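Local atomic coordinates of polyketide synthase PksL (Bacillus subtilis, PDB entry 5E1V), a protein that probably removes water from beta-hydroxyacyl intermediates as the dehydratase domain of a trans-AT polyketide synthase split module linked to bacillaene. Residues P16-P30 with R146-A158. Numbering follows the deposited sequence.
Sequences PFIYHHVVYGQNVLP and RRQELVHSEYMKA
H21 pairs with H152, without hydrogen bonds between them, where strands 21-23 and 150-152 run antiparallel in a small four-stranded sheet that appears to bridge the two hotdog halves expected of a polyketide synthase dehydratase. The pairing is a worked example of how a short backbone match is extended by side chains. V22 and V151 exchange two main-chain hydrogen bonds, V151 N reaching V22 O at 2.8 Å; S153 N to H20 O and Y24 N to E149 O flank them. The two histidine side chains run alongside each other, but the edge of the H21 imidazole is turned to the face of H152 in an offset T-shaped stack, planes at 69°. One water bonds H21 NE2 and, weakly, H152 NE2, while H21 ND1 donates to V28 O at 2.9 Å.

Past the strands, P16 CB sits over the face of the Y155 ring, 3.8 Å from the ring centroid, in a CH-pi contact, and Y155 turns its edge to the face of F17. M156, bent at chi2 (-97°) and chi3, carries SD to the F17 ring edge as a Met-aromatic contact, 3.9 Å from F17 CD1. E154 CB and Y19 CD2 pack on opposite faces of H20, whose turning about CB-CG is further limited by the 2.7 Å hydrogen bond between H20 ND1 and S153 OG, near the ring plane.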
loop_
_atom_site.group_PDB
_atom_site.type_symbol
_atom_site.label_atom_id
_atom_site.label_comp_id
_atom_site.label_asym_id
_atom_site.label_seq_id
_atom_site.Cartn_x
_atom_site.Cartn_y
_atom_site.Cartn_z
ATOM N N PRO A 16 7.114 -6.099 11.749
ATOM C CA PRO A 16 6.978 -4.726 12.244
ATOM C C PRO A 16 5.787 -3.980 11.654
ATOM O O PRO A 16 5.314 -3.027 12.310
ATOM C CB PRO A 16 8.308 -4.081 11.855
ATOM C CG PRO A 16 8.768 -4.823 10.674
ATOM C CD PRO A 16 8.228 -6.233 10.790
ATOM N N PHE A 17 5.307 -4.353 10.442
ATOM C CA PHE A 17 4.130 -3.656 9.911
ATOM C C PHE A 17 2.885 -4.021 10.728
ATOM O O PHE A 17 2.083 -3.189 11.038
ATOM C CB PHE A 17 3.935 -3.990 8.412
ATOM C CG PHE A 17 5.144 -3.622 7.551
ATOM C CD1 PHE A 17 5.493 -2.319 7.347
ATOM C CD2 PHE A 17 5.979 -4.604 7.029
ATOM C CE1 PHE A 17 6.601 -1.928 6.536
ATOM C CE2 PHE A 17 7.111 -4.241 6.266
ATOM C CZ PHE A 17 7.419 -2.876 6.041
ATOM N N ILE A 18 2.772 -5.283 11.111
ATOM C CA ILE A 18 1.651 -5.725 11.872
ATOM C C ILE A 18 1.731 -5.152 13.284
ATOM O O ILE A 18 0.777 -4.730 13.823
ATOM C CB ILE A 18 1.560 -7.262 11.868
ATOM C CG1 ILE A 18 1.355 -7.805 10.433
ATOM C CG2 ILE A 18 0.454 -7.772 12.703
ATOM C CD1 ILE A 18 1.297 -9.292 10.332
ATOM N N TYR A 19 2.884 -5.227 13.911
ATOM C CA TYR A 19 2.964 -4.759 15.251
ATOM C C TYR A 19 2.635 -3.302 15.364
ATOM O O TYR A 19 1.976 -2.892 16.360
ATOM C CB TYR A 19 4.348 -5.064 15.783
ATOM C CG TYR A 19 4.523 -4.751 17.221
ATOM C CD1 TYR A 19 4.367 -5.721 18.175
ATOM C CD2 TYR A 19 4.942 -3.479 17.637
ATOM C CE1 TYR A 19 4.545 -5.437 19.537
ATOM C CE2 TYR A 19 5.142 -3.181 19.002
ATOM C CZ TYR A 19 4.940 -4.156 19.954
ATOM O OH TYR A 19 5.165 -3.881 21.358
ATOM N N HIS A 20 3.004 -2.514 14.365
ATOM C CA HIS A 20 2.914 -1.039 14.416
ATOM C C HIS A 20 1.725 -0.475 13.606
ATOM O O HIS A 20 1.668 0.725 13.294
ATOM C CB HIS A 20 4.229 -0.408 13.947
ATOM C CG HIS A 20 5.354 -0.604 14.918
ATOM N ND1 HIS A 20 5.328 -0.045 16.186
ATOM C CD2 HIS A 20 6.434 -1.431 14.906
ATOM C CE1 HIS A 20 6.405 -0.420 16.866
ATOM N NE2 HIS A 20 7.102 -1.244 16.111
ATOM N N HIS A 21 0.753 -1.333 13.345
ATOM C CA HIS A 21 -0.399 -0.894 12.600
ATOM C C HIS A 21 -1.624 -1.480 13.203
ATOM O O HIS A 21 -1.890 -2.663 13.052
ATOM C CB HIS A 21 -0.270 -1.316 11.117
ATOM C CG HIS A 21 -1.358 -0.777 10.245
ATOM N ND1 HIS A 21 -2.388 -1.555 9.800
ATOM C CD2 HIS A 21 -1.571 0.462 9.729
ATOM C CE1 HIS A 21 -3.172 -0.838 9.000
ATOM N NE2 HIS A 21 -2.707 0.396 8.958
ATOM N N VAL A 22 -2.380 -0.627 13.918
ATOM C CA VAL A 22 -3.500 -1.082 14.768
ATOM C C VAL A 22 -4.750 -0.406 14.292
ATOM O O VAL A 22 -4.801 0.814 14.214
ATOM C CB VAL A 22 -3.278 -0.728 16.264
ATOM C CG1 VAL A 22 -4.439 -1.233 17.126
ATOM C CG2 VAL A 22 -1.987 -1.332 16.796
ATOM N N VAL A 23 -5.779 -1.193 14.058
ATOM C CA VAL A 23 -7.061 -0.727 13.520
ATOM C C VAL A 23 -8.247 -1.202 14.396
ATOM O O VAL A 23 -8.531 -2.405 14.507
ATOM C CB VAL A 23 -7.291 -1.295 12.096
ATOM C CG1 VAL A 23 -8.669 -0.943 11.526
ATOM C CG2 VAL A 23 -6.160 -0.887 11.133
ATOM N N TYR A 24 -8.955 -0.260 14.996
ATOM C CA TYR A 24 -10.002 -0.578 16.005
ATOM C C TYR A 24 -9.455 -1.598 17.019
ATOM O O TYR A 24 -10.026 -2.649 17.234
ATOM C CB TYR A 24 -11.275 -1.081 15.321
ATOM C CG TYR A 24 -11.965 -0.051 14.507
ATOM C CD1 TYR A 24 -12.346 1.155 15.064
ATOM C CD2 TYR A 24 -12.247 -0.261 13.177
ATOM C CE1 TYR A 24 -12.976 2.126 14.318
ATOM C CE2 TYR A 24 -12.898 0.704 12.433
ATOM C CZ TYR A 24 -13.265 1.904 13.015
ATOM O OH TYR A 24 -13.884 2.897 12.262
ATOM N N GLY A 25 -8.313 -1.237 17.593
ATOM C CA GLY A 25 -7.499 -2.074 18.443
ATOM C C GLY A 25 -6.987 -3.445 18.005
ATOM O O GLY A 25 -6.477 -4.189 18.831
ATOM N N GLN A 26 -7.055 -3.808 16.734
ATOM C CA GLN A 26 -6.463 -5.094 16.297
ATOM C C GLN A 26 -5.235 -4.851 15.415
ATOM O O GLN A 26 -5.237 -3.924 14.618
ATOM C CB GLN A 26 -7.490 -5.880 15.471
ATOM C CG GLN A 26 -8.865 -5.851 16.114
ATOM C CD GLN A 26 -9.819 -6.908 15.565
ATOM O OE1 GLN A 26 -11.022 -6.642 15.401
ATOM N NE2 GLN A 26 -9.307 -8.109 15.296
ATOM N N ASN A 27 -4.190 -5.666 15.564
ATOM C CA ASN A 27 -2.992 -5.515 14.710
ATOM C C ASN A 27 -3.351 -6.020 13.304
ATOM O O ASN A 27 -3.836 -7.150 13.181
ATOM C CB ASN A 27 -1.813 -6.312 15.329
ATOM C CG ASN A 27 -1.326 -5.683 16.590
ATOM O OD1 ASN A 27 -0.493 -4.761 16.580
ATOM N ND2 ASN A 27 -1.933 -6.046 17.659
ATOM N N VAL A 28 -3.102 -5.240 12.246
ATOM C CA VAL A 28 -3.505 -5.581 10.925
ATOM C C VAL A 28 -2.372 -5.363 9.955
ATOM O O VAL A 28 -1.704 -4.331 9.966
ATOM C CB VAL A 28 -4.668 -4.612 10.472
ATOM C CG1 VAL A 28 -4.965 -4.718 8.982
ATOM C CG2 VAL A 28 -5.901 -4.927 11.200
ATOM N N LEU A 29 -2.114 -6.334 9.118
ATOM C CA LEU A 29 -1.218 -6.070 8.019
ATOM C C LEU A 29 -1.860 -5.018 7.054
ATOM O O LEU A 29 -2.947 -5.280 6.508
ATOM C CB LEU A 29 -0.922 -7.368 7.280
ATOM C CG LEU A 29 0.080 -7.128 6.153
ATOM C CD1 LEU A 29 1.483 -6.741 6.612
ATOM C CD2 LEU A 29 0.111 -8.234 5.137
ATOM N N PRO A 30 -1.207 -3.875 6.850
ATOM C CA PRO A 30 -1.841 -2.930 5.925
ATOM C C PRO A 30 -2.067 -3.589 4.582
ATOM O O PRO A 30 -1.233 -4.317 4.039
ATOM C CB PRO A 30 -0.860 -1.727 5.846
ATOM C CG PRO A 30 0.070 -1.901 6.984
ATOM C CD PRO A 30 0.101 -3.380 7.303
ATOM N N ARG A 146 -5.501 8.503 14.518
ATOM C CA ARG A 146 -5.580 7.971 15.857
ATOM C C ARG A 146 -6.915 8.352 16.534
ATOM O O ARG A 146 -7.496 7.545 17.234
ATOM C CB ARG A 146 -4.402 8.460 16.681
ATOM C CG ARG A 146 -3.054 8.016 16.154
ATOM C CD ARG A 146 -1.963 8.007 17.234
ATOM N NE ARG A 146 -1.663 9.302 17.845
ATOM C CZ ARG A 146 -0.964 10.265 17.267
ATOM N NH1 ARG A 146 -0.522 10.103 16.023
ATOM N NH2 ARG A 146 -0.730 11.415 17.904
ATOM N N ARG A 147 -7.429 9.544 16.244
ATOM C CA ARG A 147 -8.771 9.906 16.708
ATOM C C ARG A 147 -9.859 9.028 16.062
ATOM O O ARG A 147 -10.898 8.795 16.661
ATOM C CB ARG A 147 -9.065 11.370 16.395
ATOM C CG ARG A 147 -8.230 12.350 17.156
ATOM C CD ARG A 147 -8.813 13.755 16.955
ATOM N NE ARG A 147 -7.839 14.786 17.314
ATOM C CZ ARG A 147 -7.086 15.478 16.464
ATOM N NH1 ARG A 147 -7.139 15.272 15.144
ATOM N NH2 ARG A 147 -6.254 16.383 16.942
ATOM N N GLN A 148 -9.615 8.528 14.842
ATOM C CA GLN A 148 -10.529 7.590 14.209
ATOM C C GLN A 148 -10.090 6.108 14.449
ATOM O O GLN A 148 -10.544 5.228 13.793
ATOM C CB GLN A 148 -10.679 7.944 12.716
ATOM C CG GLN A 148 -10.987 9.420 12.456
ATOM C CD GLN A 148 -11.268 9.759 10.974
ATOM O OE1 GLN A 148 -12.015 9.086 10.304
ATOM N NE2 GLN A 148 -10.661 10.823 10.496
ATOM N N GLU A 149 -9.234 5.895 15.447
ATOM C CA GLU A 149 -8.834 4.585 15.952
ATOM C C GLU A 149 -7.973 3.805 14.959
ATOM O O GLU A 149 -7.914 2.580 14.994
ATOM C CB GLU A 149 -10.029 3.744 16.341
ATOM C CG GLU A 149 -10.993 4.411 17.311
ATOM C CD GLU A 149 -11.991 3.397 17.844
ATOM O OE1 GLU A 149 -11.554 2.388 18.479
ATOM O OE2 GLU A 149 -13.199 3.583 17.586
ATOM N N LEU A 150 -7.315 4.534 14.090
ATOM C CA LEU A 150 -6.268 3.953 13.214
ATOM C C LEU A 150 -4.951 4.456 13.757
ATOM O O LEU A 150 -4.716 5.653 13.719
ATOM C CB LEU A 150 -6.489 4.461 11.783
ATOM C CG LEU A 150 -5.400 4.173 10.746
ATOM C CD1 LEU A 150 -5.201 2.661 10.596
ATOM C CD2 LEU A 150 -5.703 4.861 9.399
ATOM N N VAL A 151 -4.066 3.555 14.225
ATOM C CA VAL A 151 -2.860 3.936 14.951
ATOM C C VAL A 151 -1.587 3.322 14.322
ATOM O O VAL A 151 -1.275 2.150 14.555
ATOM C CB VAL A 151 -2.978 3.473 16.425
ATOM C CG1 VAL A 151 -1.727 3.822 17.233
ATOM C CG2 VAL A 151 -4.292 3.943 17.036
ATOM N N HIS A 152 -0.861 4.139 13.574
ATOM C CA HIS A 152 0.453 3.818 13.080
ATOM C C HIS A 152 1.473 4.256 14.153
ATOM O O HIS A 152 1.313 5.308 14.783
ATOM C CB HIS A 152 0.793 4.558 11.797
ATOM C CG HIS A 152 -0.210 4.447 10.708
ATOM N ND1 HIS A 152 -1.419 5.093 10.740
ATOM C CD2 HIS A 152 -0.139 3.827 9.508
ATOM C CE1 HIS A 152 -2.057 4.872 9.596
ATOM N NE2 HIS A 152 -1.305 4.091 8.842
ATOM N N SER A 153 2.487 3.460 14.370
ATOM C CA SER A 153 3.539 3.829 15.295
ATOM C C SER A 153 4.813 3.428 14.646
ATOM O O SER A 153 4.826 2.560 13.752
ATOM C CB SER A 153 3.333 3.076 16.620
ATOM O OG SER A 153 3.312 1.679 16.372
ATOM N N GLU A 154 5.868 4.122 15.043
ATOM C CA GLU A 154 7.226 3.786 14.759
ATOM C C GLU A 154 7.538 3.428 13.260
ATOM O O GLU A 154 7.412 4.268 12.377
ATOM C CB GLU A 154 7.639 2.710 15.774
ATOM C CG GLU A 154 8.839 3.021 16.643
ATOM C CD GLU A 154 9.974 2.068 16.388
ATOM O OE1 GLU A 154 10.209 1.186 17.239
ATOM O OE2 GLU A 154 10.587 2.168 15.295
ATOM N N TYR A 155 8.017 2.225 13.020
ATOM C CA TYR A 155 8.314 1.687 11.670
ATOM C C TYR A 155 7.274 2.021 10.593
ATOM O O TYR A 155 7.647 2.299 9.412
ATOM C CB TYR A 155 8.405 0.180 11.774
ATOM C CG TYR A 155 9.296 -0.536 10.831
ATOM C CD1 TYR A 155 10.583 -0.883 11.221
ATOM C CD2 TYR A 155 8.864 -0.916 9.538
ATOM C CE1 TYR A 155 11.393 -1.631 10.424
ATOM C CE2 TYR A 155 9.682 -1.662 8.722
ATOM C CZ TYR A 155 10.914 -2.000 9.138
ATOM O OH TYR A 155 11.747 -2.676 8.334
ATOM N N MET A 156 6.003 2.047 10.981
ATOM C CA MET A 156 4.834 2.257 10.065
ATOM C C MET A 156 4.465 3.742 9.790
ATOM O O MET A 156 3.536 4.036 8.999
ATOM C CB MET A 156 3.599 1.514 10.609
ATOM C CG MET A 156 3.544 0.022 10.291
ATOM S SD MET A 156 2.514 -0.348 8.820
ATOM C CE MET A 156 2.888 0.850 7.595
ATOM N N LYS A 157 5.124 4.688 10.488
ATOM C CA LYS A 157 4.773 6.091 10.351
ATOM C C LYS A 157 5.760 6.677 9.406
ATOM O O LYS A 157 6.915 6.642 9.715
ATOM C CB LYS A 157 4.887 6.879 11.699
ATOM C CG LYS A 157 3.613 7.020 12.438
ATOM C CD LYS A 157 3.755 7.810 13.734
ATOM C CE LYS A 157 3.213 9.231 13.573
ATOM N NZ LYS A 157 3.573 9.959 14.842
ATOM N N ALA A 158 5.318 7.207 8.256
ATOM C CA ALA A 158 6.170 7.842 7.347
ATOM C C ALA A 158 6.462 9.257 7.996
ATOM O O ALA A 158 5.755 9.633 8.908
ATOM C CB ALA A 158 5.517 7.985 5.950
HETATM O O HOH W 1 -3.395 2.178 7.095
HETATM O O HOH W 2 -13.017 5.579 13.303
HETATM O O HOH W 3 -6.895 1.430 17.202
#